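Local coordinates for aldehyde dehydrogenase (Burkholderia cenocepacia, PDB 4O6R), which probably oxidises aldehydes to carboxylic acids with NAD(P)+ as cofactor, and binds AMP in the crystal, at residues Thr27-Ile39 / Gln362-Pro374. Residues are numbered along the deposited sequence; the frame is centred on the assembly and turned at random. Where two conformers were deposited one is given.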
loop_
_atom_site.group_PDB
_atom_site.type_symbol
_atom_site.label_atom_id
_atom_site.label_comp_id
_atom_site.label_asym_id
_atom_site.label_seq_id
_atom_site.Cartn_x
_atom_site.Cartn_y
_atom_site.Cartn_z
ATOM N N THR A 27 -38.250 -4.396 29.573
ATOM C CA THR A 27 -37.143 -3.642 30.109
ATOM C C THR A 27 -36.141 -4.526 30.826
ATOM O O THR A 27 -36.428 -5.680 31.157
ATOM C CB THR A 27 -37.611 -2.573 31.095
ATOM O OG1 THR A 27 -38.331 -3.200 32.153
ATOM C CG2 THR A 27 -38.481 -1.581 30.391
ATOM N N ILE A 28 -34.965 -3.948 31.043
ATOM C CA ILE A 28 -33.892 -4.552 31.816
ATOM C C ILE A 28 -33.384 -3.557 32.861
ATOM O O ILE A 28 -33.216 -2.374 32.557
ATOM C CB ILE A 28 -32.769 -4.987 30.892
ATOM C CG1 ILE A 28 -33.232 -6.230 30.111
ATOM C CG2 ILE A 28 -31.528 -5.305 31.697
ATOM C CD1 ILE A 28 -32.352 -6.620 28.942
ATOM N N ASP A 29 -33.156 -4.034 34.086
ATOM C CA ASP A 29 -32.635 -3.167 35.149
ATOM C C ASP A 29 -31.117 -3.013 34.984
ATOM O O ASP A 29 -30.418 -4.006 34.787
ATOM C CB ASP A 29 -32.938 -3.739 36.543
ATOM C CG ASP A 29 -34.380 -3.541 36.992
ATOM O OD1 ASP A 29 -35.246 -3.031 36.252
ATOM O OD2 ASP A 29 -34.651 -3.907 38.149
ATOM N N VAL A 30 -30.630 -1.772 35.052
ATOM C CA VAL A 30 -29.207 -1.476 34.944
ATOM C C VAL A 30 -28.732 -1.124 36.328
ATOM O O VAL A 30 -29.282 -0.224 36.963
ATOM C CB VAL A 30 -28.922 -0.316 33.999
ATOM C CG1 VAL A 30 -27.422 -0.000 33.971
ATOM C CG2 VAL A 30 -29.431 -0.670 32.603
ATOM N N LEU A 31 -27.728 -1.850 36.793
ATOM C CA LEU A 31 -27.263 -1.733 38.166
ATOM C C LEU A 31 -25.973 -0.918 38.271
ATOM O O LEU A 31 -25.127 -0.909 37.341
ATOM C CB LEU A 31 -27.094 -3.116 38.824
ATOM C CG LEU A 31 -28.305 -4.059 38.763
ATOM C CD1 LEU A 31 -28.046 -5.343 39.533
ATOM C CD2 LEU A 31 -29.516 -3.341 39.329
ATOM N N ASN A 32 -25.847 -0.242 39.404
ATOM C CA ASN A 32 -24.623 0.410 39.809
ATOM C C ASN A 32 -23.787 -0.597 40.595
ATOM O O ASN A 32 -24.181 -0.997 41.677
ATOM C CB ASN A 32 -24.957 1.607 40.695
ATOM C CG ASN A 32 -23.721 2.368 41.154
ATOM O OD1 ASN A 32 -22.593 1.889 41.034
ATOM N ND2 ASN A 32 -23.941 3.588 41.666
ATOM N N PRO A 33 -22.624 -1.002 40.064
ATOM C CA PRO A 33 -21.785 -1.985 40.772
ATOM C C PRO A 33 -21.143 -1.519 42.081
ATOM O O PRO A 33 -20.660 -2.350 42.846
ATOM C CB PRO A 33 -20.742 -2.357 39.744
ATOM C CG PRO A 33 -20.635 -1.160 38.862
ATOM C CD PRO A 33 -21.972 -0.477 38.859
ATOM N N HIS A 34 -21.195 -0.231 42.401
ATOM C CA HIS A 34 -20.741 0.231 43.720
ATOM C C HIS A 34 -21.637 -0.236 44.864
ATOM O O HIS A 34 -21.163 -0.527 45.980
ATOM C CB HIS A 34 -20.583 1.756 43.736
ATOM C CG HIS A 34 -20.442 2.337 45.103
ATOM N ND1 HIS A 34 -19.309 2.165 45.865
ATOM C CD2 HIS A 34 -21.290 3.087 45.848
ATOM C CE1 HIS A 34 -19.467 2.779 47.027
ATOM N NE2 HIS A 34 -20.661 3.341 47.043
ATOM N N ASP A 35 -22.935 -0.307 44.591
ATOM C CA ASP A 35 -23.908 -0.632 45.642
ATOM C C ASP A 35 -25.078 -1.520 45.255
ATOM O O ASP A 35 -25.967 -1.720 46.061
ATOM C CB ASP A 35 -24.437 0.653 46.282
ATOM C CG ASP A 35 -25.145 1.558 45.303
ATOM O OD1 ASP A 35 -25.429 1.139 44.176
ATOM O OD2 ASP A 35 -25.392 2.732 45.676
ATOM N N GLY A 36 -25.095 -2.041 44.040
ATOM C CA GLY A 36 -26.164 -2.922 43.588
ATOM C C GLY A 36 -27.479 -2.216 43.334
ATOM O O GLY A 36 -28.508 -2.868 43.131
ATOM N N SER A 37 -27.472 -0.890 43.337
ATOM C CA SER A 37 -28.723 -0.131 43.218
ATOM C C SER A 37 -29.089 -0.040 41.739
ATOM O O SER A 37 -28.245 -0.196 40.857
ATOM C CB SER A 37 -28.600 1.260 43.869
ATOM O OG SER A 37 -27.696 2.079 43.151
ATOM N N VAL A 38 -30.372 0.191 41.484
ATOM C CA VAL A 38 -30.873 0.335 40.133
ATOM C C VAL A 38 -30.674 1.764 39.666
ATOM O O VAL A 38 -31.267 2.675 40.214
ATOM C CB VAL A 38 -32.368 -0.003 40.066
ATOM C CG1 VAL A 38 -32.913 0.231 38.662
ATOM C CG2 VAL A 38 -32.570 -1.441 40.520
ATOM N N ILE A 39 -29.861 1.946 38.638
ATOM C CA ILE A 39 -29.669 3.251 38.035
ATOM C C ILE A 39 -30.943 3.610 37.284
ATOM O O ILE A 39 -31.519 4.657 37.491
ATOM C CB ILE A 39 -28.456 3.257 37.084
ATOM C CG1 ILE A 39 -27.162 2.939 37.855
ATOM C CG2 ILE A 39 -28.313 4.604 36.375
ATOM C CD1 ILE A 39 -26.011 2.575 36.951
ATOM N N GLN A 362 -12.652 -4.974 53.469
ATOM C CA GLN A 362 -13.445 -5.042 54.693
ATOM C C GLN A 362 -14.289 -3.779 54.902
ATOM O O GLN A 362 -15.267 -3.827 55.616
ATOM C CB GLN A 362 -12.548 -5.296 55.913
ATOM N N ASP A 363 -13.915 -2.661 54.281
ATOM C CA ASP A 363 -14.651 -1.393 54.455
ATOM C C ASP A 363 -16.166 -1.544 54.258
ATOM O O ASP A 363 -16.641 -1.816 53.141
ATOM C CB ASP A 363 -14.100 -0.340 53.501
ATOM C CG ASP A 363 -14.861 0.987 53.557
ATOM O OD1 ASP A 363 -15.767 1.179 54.402
ATOM O OD2 ASP A 363 -14.510 1.858 52.732
ATOM N N PRO A 364 -16.940 -1.315 55.326
ATOM C CA PRO A 364 -18.384 -1.575 55.269
ATOM C C PRO A 364 -19.144 -0.713 54.258
ATOM O O PRO A 364 -20.237 -1.094 53.849
ATOM C CB PRO A 364 -18.869 -1.249 56.687
ATOM C CG PRO A 364 -17.640 -1.210 57.534
ATOM C CD PRO A 364 -16.515 -0.801 56.645
ATOM N N ALA A 365 -18.587 0.433 53.866
ATOM C CA ALA A 365 -19.215 1.286 52.849
ATOM C C ALA A 365 -19.218 0.637 51.449
ATOM O O ALA A 365 -19.996 1.034 50.586
ATOM C CB ALA A 365 -18.514 2.630 52.792
ATOM N N LEU A 366 -18.332 -0.340 51.250
ATOM C CA LEU A 366 -18.234 -1.119 50.028
ATOM C C LEU A 366 -19.031 -2.436 50.053
ATOM O O LEU A 366 -19.029 -3.181 49.066
ATOM C CB LEU A 366 -16.751 -1.429 49.760
ATOM C CG LEU A 366 -15.803 -0.207 49.752
ATOM C CD1 LEU A 366 -14.423 -0.574 49.217
ATOM C CD2 LEU A 366 -16.406 0.929 48.938
ATOM N N ALA A 367 -19.729 -2.722 51.152
ATOM C CA ALA A 367 -20.328 -4.053 51.360
ATOM C C ALA A 367 -21.375 -4.453 50.315
ATOM O O ALA A 367 -21.551 -5.641 50.046
ATOM C CB ALA A 367 -20.934 -4.154 52.761
ATOM N N ASN A 368 -22.056 -3.479 49.711
ATOM C CA ASN A 368 -23.101 -3.777 48.734
ATOM C C ASN A 368 -22.629 -3.741 47.284
ATOM O O ASN A 368 -23.424 -3.949 46.373
ATOM C CB ASN A 368 -24.249 -2.813 48.917
ATOM C CG ASN A 368 -24.970 -3.030 50.213
ATOM O OD1 ASN A 368 -25.257 -2.084 50.919
ATOM N ND2 ASN A 368 -25.247 -4.276 50.543
ATOM N N GLY A 369 -21.337 -3.507 47.084
ATOM C CA GLY A 369 -20.755 -3.469 45.764
ATOM C C GLY A 369 -19.953 -4.708 45.437
ATOM O O GLY A 369 -19.624 -5.509 46.331
ATOM N N TYR A 370 -19.580 -4.832 44.161
ATOM C CA TYR A 370 -18.989 -6.064 43.656
ATOM C C TYR A 370 -17.468 -5.999 43.727
ATOM O O TYR A 370 -16.772 -6.232 42.750
ATOM C CB TYR A 370 -19.471 -6.335 42.245
ATOM C CG TYR A 370 -20.959 -6.165 42.066
ATOM C CD1 TYR A 370 -21.867 -6.609 43.026
ATOM C CD2 TYR A 370 -21.472 -5.574 40.908
ATOM C CE1 TYR A 370 -23.244 -6.445 42.838
ATOM C CE2 TYR A 370 -22.829 -5.404 40.726
ATOM C CZ TYR A 370 -23.708 -5.852 41.678
ATOM O OH TYR A 370 -25.041 -5.691 41.462
ATOM N N TYR A 371 -16.966 -5.724 44.934
ATOM C CA TYR A 371 -15.549 -5.440 45.152
ATOM C C TYR A 371 -14.714 -6.653 45.531
ATOM O O TYR A 371 -15.114 -7.480 46.379
ATOM C CB TYR A 371 -15.371 -4.403 46.259
ATOM C CG TYR A 371 -15.838 -3.002 45.918
ATOM C CD1 TYR A 371 -14.979 -2.094 45.271
ATOM C CD2 TYR A 371 -17.111 -2.573 46.255
ATOM C CE1 TYR A 371 -15.403 -0.814 44.959
ATOM C CE2 TYR A 371 -17.524 -1.284 45.967
ATOM C CZ TYR A 371 -16.680 -0.416 45.315
ATOM O OH TYR A 371 -17.094 0.874 45.047
ATOM N N VAL A 372 -13.537 -6.734 44.929
ATOM C CA VAL A 372 -12.528 -7.689 45.349
ATOM C C VAL A 372 -11.155 -7.015 45.335
ATOM O O VAL A 372 -10.882 -6.156 44.490
ATOM C CB VAL A 372 -12.591 -8.976 44.499
ATOM C CG1 VAL A 372 -12.291 -8.717 43.047
ATOM C CG2 VAL A 372 -11.648 -10.031 45.043
ATOM N N ARG A 373 -10.304 -7.383 46.278
ATOM C CA ARG A 373 -8.971 -6.809 46.359
ATOM C C ARG A 373 -8.066 -7.353 45.254
ATOM O O ARG A 373 -8.287 -8.448 44.764
ATOM C CB ARG A 373 -8.332 -7.109 47.711
ATOM C CG ARG A 373 -9.059 -6.446 48.876
ATOM C CD ARG A 373 -8.418 -6.800 50.205
ATOM N NE ARG A 373 -8.152 -8.230 50.279
ATOM C CZ ARG A 373 -8.770 -9.091 51.078
ATOM N NH1 ARG A 373 -8.425 -10.370 50.993
ATOM N NH2 ARG A 373 -9.701 -8.694 51.979
ATOM N N PRO A 374 -7.062 -6.570 44.855
ATOM C CA PRO A 374 -6.063 -7.062 43.903
ATOM C C PRO A 374 -5.471 -8.351 44.431
ATOM O O PRO A 374 -5.075 -8.416 45.597
ATOM C CB PRO A 374 -5.013 -5.947 43.869
ATOM C CG PRO A 374 -5.750 -4.717 44.272
ATOM C CD PRO A 374 -6.828 -5.164 45.237
HETATM O O HOH W 1 -21.506 -0.501 48.746
HETATM O O HOH W 2 -20.607 3.882 50.144
#
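H34 ND1 and Y371 OH lie 2.7 Å apart in an almost straight hydrogen bond (176°), each at the edge of the other's ring and near its plane. The two rings stand nearly perpendicular, rim to rim. With chi1 at 166°, which sets CG opposite the backbone N, the imidazole of H34 reaches Y371, although the bond from CA to CB points away from 362-374 overall. One step earlier, Y370 N donates to P33 O (3.0 Å), and the Y370 ring lies beside the proline, CD2 3.5 Å from P33 CB. Y370 OH touches both L31 CD1 and G36 CA (3.6 and 3.7 Å). G369, without a side chain, lets P33 O and H34 O come within 3.1 Å of its CA. Two waters complete the seam: one joins H34 O, A365 O and N368 N, the other H34 NE2 and A365 O. Behind this shell, N32 OD1 takes H34 N in an Asx turn, and D35 OD1 grips both S37 N and OG; L366 CD1 sits over the Y371 ring centre. The contact thus docks the turn of hairpin 27-32/37-43 on the loop between strands 353-356 and 375-378, with helix 87-98 against the hairpin and helix 334-349 touching Y370 and V372.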